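Local coordinates for BH2621 protein (Bacillus halodurans, PDB 2QML), which is of unknown function but is probably a GNAT-type N-acyltransferase, perhaps one that transfers fatty acyl groups in siderophore biosynthesis, at residues R25-D30 and K59-F64; D93-Y98 and K167-P172; P147-K152 and D173-L178. One frame throughout, in Å; residues are numbered along the deposited sequence.

The three contacts all reach one mixed beta-sheet of a GNAT-family domain. Contact 1 (25-30 with 59-64) lies at the end of strand 20-26, in the N-terminal half of the sheet; contacts 2 (93-98 with 167-172) and 3 (147-152 with 173-178) share the hairpin of strands 164-170 and 175-182 in its C-terminal half. The centres of contacts 2 and 3 are about 10 Å apart, and they meet through the strand bonds K167 O to L178 N, 2.8 Å, and V169 N to G176 O, 2.9 Å. Contact 1 stands apart, centre to centre about 24 Å from contact 2 and about 25 Å from contact 3. A glycerol, probably from crystallisation, lies about 3 Å from the K174 side chain.

Contact 1: R25-D30 and K59-F64; sequences RHVTMD and KHLQTF
Bends at chi2 (-61°) and chi3 (-66°) curl the selenomethionine M29 so that its SE settles against helix 54-65, while L61 sets CG anti to its backbone N (chi1 -173°) and thereby sends its two methyls toward the turn after strand 20-26. The selenium lies over the helix backbone, 3.8 Å from Q62 N, and also touches Q62 CB at 4.0 Å. SE also approaches the branch point of L61, 4.2 Å from CG. The two methyls of L61 divide the remaining contact: CD1 meets V27 CG1 at 4.1 Å, the side chains crossing at a slant, and CD2 rests near the carbonyl oxygen T28 O, also at 4.1 Å. The contact is largely apolar, made by van der Waals packing, with V27 and L61 buried and Q62 at the exposed margin. T28 shapes the turn from which M29 reaches out: its OG1 accepts D30 N at 3.2 Å, an ST turn. V27 and L61 both pack on L35 of helix 32-38, and on V74 and L72 of strand 70-77 respectively; V27 and M29 also touch L65, so helix 54-65 is joined here to strand 70-77 and helix 32-38.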
loop_
_atom_site.group_PDB
_atom_site.type_symbol
_atom_site.label_atom_id
_atom_site.label_comp_id
_atom_site.label_asym_id
_atom_site.label_seq_id
_atom_site.Cartn_x
_atom_site.Cartn_y
_atom_site.Cartn_z
ATOM N N ARG A 25 -10.243 3.707 -5.705
ATOM C CA ARG A 25 -10.737 5.056 -5.818
ATOM C C ARG A 25 -10.076 5.926 -4.787
ATOM O O ARG A 25 -9.599 5.446 -3.776
ATOM C CB ARG A 25 -12.258 5.104 -5.623
ATOM C CG ARG A 25 -12.792 4.645 -4.266
ATOM C CD ARG A 25 -14.221 5.017 -4.047
ATOM N NE ARG A 25 -14.747 4.562 -2.762
ATOM C CZ ARG A 25 -14.579 5.217 -1.621
ATOM N NH1 ARG A 25 -13.836 6.287 -1.586
ATOM N NH2 ARG A 25 -15.101 4.754 -0.497
ATOM N N HIS A 26 -10.109 7.219 -5.039
ATOM C CA HIS A 26 -9.618 8.197 -4.087
ATOM C C HIS A 26 -10.491 8.193 -2.854
ATOM O O HIS A 26 -11.726 8.101 -2.906
ATOM C CB HIS A 26 -9.560 9.615 -4.664
ATOM C CG HIS A 26 -8.480 9.815 -5.675
ATOM N ND1 HIS A 26 -8.434 10.915 -6.491
ATOM C CD2 HIS A 26 -7.497 8.989 -6.115
ATOM C CE1 HIS A 26 -7.397 10.817 -7.308
ATOM N NE2 HIS A 26 -6.799 9.663 -7.096
ATOM N N VAL A 27 -9.818 8.240 -1.712
ATOM C CA VAL A 27 -10.504 8.443 -0.468
ATOM C C VAL A 27 -11.128 9.887 -0.439
ATOM O O VAL A 27 -10.586 10.854 -1.012
ATOM C CB VAL A 27 -9.532 8.234 0.702
ATOM C CG1 VAL A 27 -10.105 8.786 2.021
ATOM C CG2 VAL A 27 -9.081 6.746 0.821
ATOM N N THR A 28 -12.253 10.014 0.251
ATOM C CA THR A 28 -12.897 11.277 0.521
ATOM C C THR A 28 -13.270 11.337 1.994
ATOM O O THR A 28 -13.218 10.347 2.686
ATOM C CB THR A 28 -14.194 11.531 -0.324
ATOM O OG1 THR A 28 -15.276 10.756 0.188
ATOM C CG2 THR A 28 -13.944 11.182 -1.773
HETATM N N MSE A 29 -13.710 12.499 2.457
HETATM C CA MSE A 29 -14.139 12.664 3.857
HETATM C C MSE A 29 -15.371 11.848 4.199
HETATM O O MSE A 29 -15.606 11.573 5.386
HETATM C CB MSE A 29 -14.337 14.145 4.226
HETATM C CG MSE A 29 -13.038 14.948 4.297
HETATM SE SE MSE A 29 -11.810 14.286 5.642
HETATM C CE MSE A 29 -12.856 14.677 7.262
ATOM N N ASP A 30 -16.125 11.403 3.187
ATOM C CA ASP A 30 -17.253 10.508 3.429
ATOM C C ASP A 30 -16.814 9.140 3.897
ATOM O O ASP A 30 -17.636 8.364 4.363
ATOM C CB ASP A 30 -18.101 10.306 2.170
ATOM C CG ASP A 30 -18.839 11.571 1.722
ATOM O OD1 ASP A 30 -19.109 12.474 2.567
ATOM O OD2 ASP A 30 -19.150 11.607 0.498
ATOM N N LYS A 59 -9.623 14.862 11.668
ATOM C CA LYS A 59 -8.613 15.913 11.496
ATOM C C LYS A 59 -7.374 15.349 10.799
ATOM O O LYS A 59 -6.754 16.019 9.976
ATOM C CB LYS A 59 -8.226 16.575 12.845
ATOM C CG LYS A 59 -9.355 17.208 13.704
ATOM C CD LYS A 59 -8.808 18.032 14.924
ATOM C CE LYS A 59 -9.872 18.352 16.040
ATOM N NZ LYS A 59 -9.347 19.271 17.124
ATOM N N HIS A 60 -6.982 14.141 11.170
ATOM C CA HIS A 60 -5.865 13.496 10.516
ATOM C C HIS A 60 -6.154 13.182 9.041
ATOM O O HIS A 60 -5.330 13.456 8.169
ATOM C CB HIS A 60 -5.473 12.222 11.270
ATOM C CG HIS A 60 -4.614 11.301 10.454
ATOM N ND1 HIS A 60 -3.297 11.576 10.187
ATOM C CD2 HIS A 60 -4.896 10.127 9.842
ATOM C CE1 HIS A 60 -2.821 10.623 9.404
ATOM N NE2 HIS A 60 -3.754 9.716 9.223
ATOM N N LEU A 61 -7.293 12.573 8.781
ATOM C CA LEU A 61 -7.640 12.221 7.420
ATOM C C LEU A 61 -7.697 13.468 6.539
ATOM O O LEU A 61 -7.165 13.471 5.419
ATOM C CB LEU A 61 -8.966 11.452 7.394
ATOM C CG LEU A 61 -9.349 10.884 6.018
ATOM C CD1 LEU A 61 -8.276 9.928 5.528
ATOM C CD2 LEU A 61 -10.768 10.213 6.025
ATOM N N GLN A 62 -8.298 14.536 7.029
ATOM C CA GLN A 62 -8.341 15.810 6.299
ATOM C C GLN A 62 -6.961 16.329 5.951
ATOM O O GLN A 62 -6.710 16.727 4.819
ATOM C CB GLN A 62 -9.114 16.788 7.157
ATOM C CG GLN A 62 -9.495 18.055 6.558
ATOM C CD GLN A 62 -10.439 18.754 7.482
ATOM O OE1 GLN A 62 -10.096 19.046 8.636
ATOM N NE2 GLN A 62 -11.647 18.992 7.010
ATOM N N THR A 63 -6.028 16.260 6.899
ATOM C CA THR A 63 -4.684 16.732 6.671
ATOM C C THR A 63 -4.016 15.888 5.568
ATOM O O THR A 63 -3.402 16.436 4.657
ATOM C CB THR A 63 -3.902 16.680 7.958
ATOM O OG1 THR A 63 -4.570 17.489 8.950
ATOM C CG2 THR A 63 -2.488 17.224 7.771
ATOM N N PHE A 64 -4.156 14.577 5.632
ATOM C CA PHE A 64 -3.558 13.668 4.644
ATOM C C PHE A 64 -4.176 13.845 3.277
ATOM O O PHE A 64 -3.467 13.799 2.305
ATOM C CB PHE A 64 -3.649 12.204 5.097
ATOM C CG PHE A 64 -2.416 11.719 5.815
ATOM C CD1 PHE A 64 -1.660 12.593 6.568
ATOM C CD2 PHE A 64 -1.992 10.398 5.737
ATOM C CE1 PHE A 64 -0.494 12.167 7.196
ATOM C CE2 PHE A 64 -0.830 9.991 6.367
ATOM C CZ PHE A 64 -0.084 10.885 7.103
#

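Contact 2: D93-Y98 and K167-P172; sequences DIIANY and KEVELP
Two hydrogen bonds, both to backbone carbonyls, link Y98 to the strand 164-170 side. The firmer is from its hydroxyl to E170 O (OH to O 2.8 Å), approaching from above the carbonyl plane, 38° out of it; E170 is the centre of an inverse gamma turn. In the other direction K167, its chain extended beyond CG, brings NZ to Y98 O at 2.6 Å. The carbonyl angle is nearly straight (C=O...N 169°), but the bond is short and sharply bent at the lysine, so this second tie is less certain in detail. Apolar contacts accompany these bonds. V169 lies obliquely against the ring, CB 3.7 Å from CD2, and its CG1 also meets Y98 CB. L171 CD2 approaches from the same side of the ring, farther along it and also obliquely, 3.5 Å from CE1. I95 puts CD1 against V169 CG2 at 4.1 Å, the two side chains at about a right angle. At the outer end the CD1 end of I94 abuts the CD/CG edge of the P172 ring. Within 93-98, D93 OD2 accepts I95 N in an Asx turn that opens the 3-10 segment 94-97. This loop, between strands 80-89 and 106-112, thereby packs on the edge strand 164-170; I95 and V169 continue onto L178 of strand 175-182, and I95 also onto Y88 of strand 80-89.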
loop_
_atom_site.group_PDB
_atom_site.type_symbol
_atom_site.label_atom_id
_atom_site.label_comp_id
_atom_site.label_asym_id
_atom_site.label_seq_id
_atom_site.Cartn_x
_atom_site.Cartn_y
_atom_site.Cartn_z
ATOM N N ASP A 93 9.064 12.219 1.518
ATOM C CA ASP A 93 8.702 11.372 2.595
ATOM C C ASP A 93 9.880 11.169 3.555
ATOM O O ASP A 93 11.041 11.313 3.149
ATOM C CB ASP A 93 8.304 10.014 2.039
ATOM C CG ASP A 93 7.581 9.182 3.052
ATOM O OD1 ASP A 93 6.362 9.456 3.222
ATOM O OD2 ASP A 93 8.202 8.267 3.654
ATOM N N ILE A 94 9.566 10.820 4.798
ATOM C CA ILE A 94 10.581 10.519 5.814
ATOM C C ILE A 94 11.552 9.425 5.351
ATOM O O ILE A 94 12.746 9.469 5.672
ATOM C CB ILE A 94 9.924 10.177 7.190
ATOM C CG1 ILE A 94 10.992 10.107 8.281
ATOM C CG2 ILE A 94 9.079 8.878 7.153
ATOM C CD1 ILE A 94 10.401 9.860 9.625
ATOM N N ILE A 95 11.087 8.489 4.531
ATOM C CA ILE A 95 11.966 7.349 4.166
ATOM C C ILE A 95 13.152 7.793 3.274
ATOM O O ILE A 95 14.164 7.100 3.240
ATOM C CB ILE A 95 11.179 6.193 3.514
ATOM C CG1 ILE A 95 11.928 4.848 3.590
ATOM C CG2 ILE A 95 10.799 6.540 2.031
ATOM C CD1 ILE A 95 12.344 4.383 4.959
ATOM N N ALA A 96 13.058 8.958 2.606
ATOM C CA ALA A 96 14.139 9.522 1.796
ATOM C C ALA A 96 15.436 9.683 2.596
ATOM O O ALA A 96 16.500 9.691 2.042
ATOM C CB ALA A 96 13.742 10.885 1.184
ATOM N N ASN A 97 15.328 9.892 3.887
ATOM C CA ASN A 97 16.500 10.049 4.750
ATOM C C ASN A 97 17.307 8.782 5.001
ATOM O O ASN A 97 18.392 8.859 5.544
ATOM C CB ASN A 97 16.048 10.572 6.104
ATOM C CG ASN A 97 15.372 11.903 6.008
ATOM O OD1 ASN A 97 15.939 12.859 5.514
ATOM N ND2 ASN A 97 14.128 11.955 6.420
ATOM N N TYR A 98 16.791 7.627 4.619
ATOM C CA TYR A 98 17.402 6.345 4.971
ATOM C C TYR A 98 18.132 5.596 3.871
ATOM O O TYR A 98 18.752 4.573 4.155
ATOM C CB TYR A 98 16.300 5.452 5.559
ATOM C CG TYR A 98 15.774 5.967 6.867
ATOM C CD1 TYR A 98 14.810 6.954 6.908
ATOM C CD2 TYR A 98 16.262 5.496 8.074
ATOM C CE1 TYR A 98 14.343 7.455 8.094
ATOM C CE2 TYR A 98 15.789 5.982 9.264
ATOM C CZ TYR A 98 14.838 6.968 9.269
ATOM O OH TYR A 98 14.335 7.450 10.434
ATOM N N LYS A 167 17.611 -3.243 4.575
ATOM C CA LYS A 167 18.105 -3.051 5.917
ATOM C C LYS A 167 16.997 -2.534 6.791
ATOM O O LYS A 167 15.977 -2.047 6.305
ATOM C CB LYS A 167 19.243 -2.009 5.909
ATOM C CG LYS A 167 18.779 -0.584 5.532
ATOM C CD LYS A 167 19.919 0.367 5.295
ATOM C CE LYS A 167 19.401 1.710 4.922
ATOM N NZ LYS A 167 20.480 2.713 4.749
ATOM N N GLU A 168 17.203 -2.647 8.091
ATOM C CA GLU A 168 16.291 -2.049 9.017
ATOM C C GLU A 168 16.426 -0.522 8.951
ATOM O O GLU A 168 17.476 0.041 8.685
ATOM C CB GLU A 168 16.514 -2.534 10.455
ATOM C CG GLU A 168 16.157 -3.999 10.705
ATOM C CD GLU A 168 16.370 -4.457 12.128
ATOM O OE1 GLU A 168 16.948 -3.731 12.940
ATOM O OE2 GLU A 168 15.950 -5.611 12.428
ATOM N N VAL A 169 15.307 0.131 9.229
ATOM C CA VAL A 169 15.246 1.582 9.348
ATOM C C VAL A 169 14.572 1.961 10.684
ATOM O O VAL A 169 13.459 1.513 10.980
ATOM C CB VAL A 169 14.529 2.217 8.133
ATOM C CG1 VAL A 169 15.355 2.057 6.855
ATOM C CG2 VAL A 169 13.130 1.600 7.885
ATOM N N GLU A 170 15.320 2.698 11.469
ATOM C CA GLU A 170 14.883 3.210 12.765
ATOM C C GLU A 170 14.045 4.447 12.539
ATOM O O GLU A 170 14.575 5.532 12.447
ATOM C CB GLU A 170 16.089 3.560 13.635
ATOM C CG GLU A 170 16.738 2.393 14.222
ATOM C CD GLU A 170 16.311 2.214 15.666
ATOM O OE1 GLU A 170 15.124 2.407 15.998
ATOM O OE2 GLU A 170 17.176 1.927 16.463
ATOM N N LEU A 171 12.745 4.260 12.370
ATOM C CA LEU A 171 11.807 5.331 12.086
ATOM C C LEU A 171 11.235 5.801 13.427
ATOM O O LEU A 171 11.371 5.123 14.433
ATOM C CB LEU A 171 10.722 4.813 11.157
ATOM C CG LEU A 171 11.167 4.501 9.720
ATOM C CD1 LEU A 171 10.147 3.558 9.086
ATOM C CD2 LEU A 171 11.389 5.771 8.918
ATOM N N PRO A 172 10.589 6.984 13.455
ATOM C CA PRO A 172 10.018 7.462 14.730
ATOM C C PRO A 172 9.003 6.484 15.347
ATOM O O PRO A 172 8.993 6.317 16.548
ATOM C CB PRO A 172 9.363 8.794 14.336
ATOM C CG PRO A 172 10.041 9.232 13.116
ATOM C CD PRO A 172 10.459 7.980 12.386
#

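Contact 3: P147-K152 and D173-L178; sequences PDRRNK and DKIGLL
R149 lies alongside I175, both extending in one direction: the arginine, stretched from CG to NE, lays CD 3.7 Å from I175 CG2, and I175 CD1 sits over one face of the guanidinium, displaced from its centre. NH1 goes on to a salt bridge with E168. K174 starts with CG between its backbone N and carbonyl carbon (chi1 57°) and then stretches out past D148, its CB 3.6 Å from D148 OD2, carrying NZ to a salt bridge with E146. D148, with CG anti to its backbone N (chi1 -171°), turns its carboxylate back over its own turn. There R150 binds it in a salt bridge, NE to OD1 at 2.8 Å and NH2 to OD2 at 2.9 Å, while OD1 also takes R150 N through its anti lone pair. A water links D148 OD2 to I175 N. The backbones join directly: L177 N donates to P147 O and R149 N to I175 O, each at 2.8 Å, on either side of the single bridge D148-G176. An Asx turn at D148, within a type I turn, leads to N151 as N-cap of helix 152-160: a strand-to-helix connection stitched to strand 175-182 of the GNAT fold.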
loop_
_atom_site.group_PDB
_atom_site.type_symbol
_atom_site.label_atom_id
_atom_site.label_comp_id
_atom_site.label_asym_id
_atom_site.label_seq_id
_atom_site.Cartn_x
_atom_site.Cartn_y
_atom_site.Cartn_z
ATOM N N PRO A 147 7.656 -2.105 5.889
ATOM C CA PRO A 147 6.832 -2.766 6.865
ATOM C C PRO A 147 7.544 -2.816 8.226
ATOM O O PRO A 147 8.784 -2.920 8.251
ATOM C CB PRO A 147 6.705 -4.196 6.309
ATOM C CG PRO A 147 7.916 -4.371 5.354
ATOM C CD PRO A 147 8.033 -2.998 4.759
ATOM N N ASP A 148 6.795 -2.745 9.319
ATOM C CA ASP A 148 7.332 -3.036 10.623
ATOM C C ASP A 148 8.126 -4.341 10.540
ATOM O O ASP A 148 7.633 -5.341 9.966
ATOM C CB ASP A 148 6.198 -3.144 11.630
ATOM C CG ASP A 148 6.678 -3.235 13.037
ATOM O OD1 ASP A 148 7.304 -4.251 13.433
ATOM O OD2 ASP A 148 6.388 -2.314 13.786
ATOM N N ARG A 149 9.324 -4.390 11.128
ATOM C CA ARG A 149 10.149 -5.598 11.011
ATOM C C ARG A 149 9.517 -6.865 11.597
ATOM O O ARG A 149 9.920 -8.009 11.271
ATOM C CB ARG A 149 11.526 -5.348 11.625
ATOM C CG ARG A 149 11.505 -5.147 13.111
ATOM C CD ARG A 149 12.926 -5.136 13.634
ATOM N NE ARG A 149 12.907 -4.988 15.070
ATOM C CZ ARG A 149 13.959 -5.263 15.854
ATOM N NH1 ARG A 149 15.076 -5.714 15.334
ATOM N NH2 ARG A 149 13.857 -5.134 17.152
ATOM N N ARG A 150 8.518 -6.675 12.448
ATOM C CA ARG A 150 7.795 -7.778 13.058
ATOM C C ARG A 150 6.655 -8.336 12.197
ATOM O O ARG A 150 6.077 -9.387 12.553
ATOM C CB ARG A 150 7.217 -7.323 14.389
ATOM C CG ARG A 150 8.247 -6.880 15.386
ATOM C CD ARG A 150 7.547 -6.191 16.549
ATOM N NE ARG A 150 6.882 -4.959 16.124
ATOM C CZ ARG A 150 6.087 -4.244 16.902
ATOM N NH1 ARG A 150 5.883 -4.603 18.168
ATOM N NH2 ARG A 150 5.522 -3.152 16.441
ATOM N N ASN A 151 6.291 -7.633 11.135
ATOM C CA ASN A 151 5.183 -8.051 10.289
ATOM C C ASN A 151 5.695 -9.062 9.270
ATOM O O ASN A 151 5.863 -8.768 8.066
ATOM C CB ASN A 151 4.532 -6.857 9.630
ATOM C CG ASN A 151 3.172 -7.165 9.073
ATOM O OD1 ASN A 151 2.830 -8.336 8.896
ATOM N ND2 ASN A 151 2.397 -6.116 8.791
ATOM N N LYS A 152 5.937 -10.270 9.759
ATOM C CA LYS A 152 6.504 -11.330 8.918
ATOM C C LYS A 152 5.617 -11.645 7.711
ATOM O O LYS A 152 6.139 -11.872 6.591
ATOM C CB LYS A 152 6.809 -12.596 9.746
ATOM C CG LYS A 152 7.717 -12.326 10.980
ATOM C CD LYS A 152 8.910 -11.264 10.765
ATOM C CE LYS A 152 9.879 -11.228 11.995
ATOM N N ASP A 173 8.246 5.785 14.506
ATOM C CA ASP A 173 7.181 4.915 14.967
ATOM C C ASP A 173 7.422 3.426 15.006
ATOM O O ASP A 173 6.590 2.670 15.535
ATOM C CB ASP A 173 5.942 5.135 14.067
ATOM C CG ASP A 173 6.211 4.855 12.579
ATOM O OD1 ASP A 173 7.279 5.217 12.015
ATOM O OD2 ASP A 173 5.292 4.314 11.933
ATOM N N LYS A 174 8.553 2.994 14.475
ATOM C CA LYS A 174 8.815 1.579 14.397
ATOM C C LYS A 174 10.235 1.328 13.931
ATOM O O LYS A 174 10.895 2.242 13.442
ATOM C CB LYS A 174 7.897 0.919 13.344
ATOM C CG LYS A 174 8.001 1.496 11.970
ATOM C CD LYS A 174 7.028 0.875 10.963
ATOM C CE LYS A 174 6.935 1.672 9.704
ATOM N NZ LYS A 174 5.985 1.163 8.682
ATOM N N ILE A 175 10.654 0.086 14.036
ATOM C CA ILE A 175 11.815 -0.355 13.299
ATOM C C ILE A 175 11.211 -1.059 12.066
ATOM O O ILE A 175 10.592 -2.095 12.178
ATOM C CB ILE A 175 12.781 -1.258 14.050
ATOM C CG1 ILE A 175 13.311 -0.572 15.319
ATOM C CG2 ILE A 175 13.966 -1.650 13.114
ATOM C CD1 ILE A 175 14.229 -1.438 16.162
ATOM N N GLY A 176 11.378 -0.449 10.909
ATOM C CA GLY A 176 10.894 -1.012 9.680
ATOM C C GLY A 176 11.978 -1.812 8.987
ATOM O O GLY A 176 13.146 -1.734 9.379
ATOM N N LEU A 177 11.570 -2.599 8.000
ATOM C CA LEU A 177 12.475 -3.304 7.108
ATOM C C LEU A 177 12.316 -2.588 5.778
ATOM O O LEU A 177 11.262 -2.689 5.139
ATOM C CB LEU A 177 12.189 -4.801 7.004
ATOM C CG LEU A 177 13.125 -5.583 6.072
ATOM C CD1 LEU A 177 14.578 -5.608 6.568
ATOM C CD2 LEU A 177 12.555 -6.994 5.864
ATOM N N LEU A 178 13.317 -1.812 5.390
ATOM C CA LEU A 178 13.289 -1.155 4.076
ATOM C C LEU A 178 13.450 -2.235 2.994
ATOM O O LEU A 178 14.380 -3.056 3.055
ATOM C CB LEU A 178 14.352 -0.078 3.985
ATOM C CG LEU A 178 14.530 0.662 2.651
ATOM C CD1 LEU A 178 13.254 1.416 2.223
ATOM C CD2 LEU A 178 15.782 1.620 2.663
HETATM O O HOH W 1 8.904 -1.864 15.284
#